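Local structure of hypothetical protein SO0799 (Shewanella oneidensis, 1YUD) at residues A[159-162]-A[163-167]. The protein is of unknown function but belongs to the cupin superfamily, being a DUF985-family protein built around the beta-sheets of that fold. Numbering follows the deposited sequence.
Sequences AVVQ and KLSRP
Val160 O takes two backbone N-H groups as the chain leaves helix 158-161, the straighter bond coming from Leu164 N at 3.2 Å, with an N-H...O angle of 164°. The other donor, Lys163 N, lies 3.1 Å from Val160 O and arrives from above the carbonyl plane with a more bent angle. The first bond spans four residues in the manner of an alpha-helix, the second three in the manner of a 3-10 turn, so one carbonyl serves two donors just where Gln162 has given up helical backbone angles. The side chain of Lys163 doubles back over this end of the helix. A bend at its second torsion (chi2 58°), followed by an extended run to the amine, carries CD, CE and NZ past the Ala159 carbonyl, and Lys163 NZ makes a weak hydrogen bond of 3.4 Å to Ala159 O. The ammonium group thus sits near the C-terminal end of a helix of about one turn, whose carbonyls may modestly favour its charge. Gln162 lies across the lysine chain at a slant, while its OE1 is hydrogen-bonded to Lys158 NZ. This terminal helix packs beside the cupin beta-structure: Val160 and Leu164 both touch Phe64 of strand 62-66 and Tyr84 of strand 81-86, and Leu164 is also joined to Phe64 by backbone hydrogen bonding. Between themselves the two residues meet loosely, Val160 CG2 lying 4.3 Å from Leu164 CD1. Another side of the turn faces helix 147-152, where Val161 packs on Leu150 and Leu151 and Ser165 on Gln147 and Leu150. Here Val161 CG1, turned anti to its own nitrogen (chi1 -175°), comes within 4.1 Å of Ser165 CB.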
loop_
_atom_site.group_PDB
_atom_site.type_symbol
_atom_site.label_atom_id
_atom_site.label_comp_id
_atom_site.label_asym_id
_atom_site.label_seq_id
_atom_site.Cartn_x
_atom_site.Cartn_y
_atom_site.Cartn_z
ATOM N N ALA A 159 -19.280 -11.460 -21.284
ATOM C CA ALA A 159 -19.842 -10.268 -20.657
ATOM C C ALA A 159 -18.819 -9.290 -20.061
ATOM O O ALA A 159 -18.880 -8.087 -20.324
ATOM C CB ALA A 159 -20.849 -10.682 -19.587
ATOM N N VAL A 160 -17.886 -9.800 -19.258
ATOM C CA VAL A 160 -16.884 -8.946 -18.625
ATOM C C VAL A 160 -15.643 -8.767 -19.500
ATOM O O VAL A 160 -14.903 -7.797 -19.339
ATOM C CB VAL A 160 -16.454 -9.509 -17.255
ATOM C CG1 VAL A 160 -15.437 -10.616 -17.449
ATOM C CG2 VAL A 160 -15.902 -8.398 -16.378
ATOM N N VAL A 161 -15.407 -9.700 -20.417
ATOM C CA VAL A 161 -14.260 -9.587 -21.311
ATOM C C VAL A 161 -14.469 -8.387 -22.246
ATOM O O VAL A 161 -13.507 -7.738 -22.672
ATOM C CB VAL A 161 -14.077 -10.863 -22.157
ATOM C CG1 VAL A 161 -12.811 -10.755 -22.986
ATOM C CG2 VAL A 161 -14.015 -12.076 -21.253
ATOM N N GLN A 162 -15.736 -8.097 -22.548
ATOM C CA GLN A 162 -16.109 -6.983 -23.414
ATOM C C GLN A 162 -16.032 -5.642 -22.698
ATOM O O GLN A 162 -16.470 -4.628 -23.234
ATOM C CB GLN A 162 -17.533 -7.148 -23.932
ATOM C CG GLN A 162 -17.772 -8.338 -24.825
ATOM C CD GLN A 162 -19.192 -8.352 -25.369
ATOM O OE1 GLN A 162 -20.162 -8.175 -24.623
ATOM N NE2 GLN A 162 -19.323 -8.562 -26.674
ATOM N N LYS A 163 -15.507 -5.631 -21.481
ATOM C CA LYS A 163 -15.380 -4.383 -20.737
ATOM C C LYS A 163 -13.928 -4.102 -20.379
ATOM O O LYS A 163 -13.460 -2.964 -20.485
ATOM C CB LYS A 163 -16.233 -4.421 -19.462
ATOM C CG LYS A 163 -17.706 -4.110 -19.696
ATOM C CD LYS A 163 -18.350 -5.071 -20.693
ATOM C CE LYS A 163 -19.809 -4.697 -20.955
ATOM N NZ LYS A 163 -20.498 -5.619 -21.911
ATOM N N LEU A 164 -13.220 -5.152 -19.971
ATOM C CA LEU A 164 -11.823 -5.035 -19.575
ATOM C C LEU A 164 -10.899 -5.551 -20.669
ATOM O O LEU A 164 -9.854 -6.133 -20.385
ATOM C CB LEU A 164 -11.571 -5.823 -18.284
ATOM C CG LEU A 164 -12.538 -5.628 -17.108
ATOM C CD1 LEU A 164 -12.109 -6.508 -15.951
ATOM C CD2 LEU A 164 -12.560 -4.180 -16.682
ATOM N N SER A 165 -11.284 -5.341 -21.921
ATOM C CA SER A 165 -10.473 -5.786 -23.044
ATOM C C SER A 165 -10.888 -5.049 -24.307
ATOM O O SER A 165 -11.934 -4.402 -24.340
ATOM C CB SER A 165 -10.643 -7.294 -23.242
ATOM O OG SER A 165 -9.792 -7.772 -24.267
ATOM N N ARG A 166 -10.055 -5.128 -25.340
ATOM C CA ARG A 166 -10.356 -4.483 -26.617
ATOM C C ARG A 166 -9.803 -5.298 -27.776
ATOM O O ARG A 166 -8.713 -5.873 -27.681
ATOM C CB ARG A 166 -9.813 -3.045 -26.659
ATOM C CG ARG A 166 -10.721 -2.049 -25.957
ATOM C CD ARG A 166 -10.216 -0.630 -26.082
ATOM N NE ARG A 166 -8.836 -0.499 -25.640
ATOM C CZ ARG A 166 -8.363 0.547 -24.968
ATOM N NH1 ARG A 166 -9.166 1.557 -24.656
ATOM N NH2 ARG A 166 -7.083 0.584 -24.610
ATOM N N PRO A 167 -10.557 -5.354 -28.888
ATOM C CA PRO A 167 -10.236 -6.081 -30.119
ATOM C C PRO A 167 -9.049 -5.628 -30.975
ATOM O O PRO A 167 -8.461 -4.567 -30.760
ATOM C CB PRO A 167 -11.552 -6.033 -30.890
ATOM C CG PRO A 167 -12.107 -4.712 -30.496
ATOM C CD PRO A 167 -11.865 -4.685 -29.011
#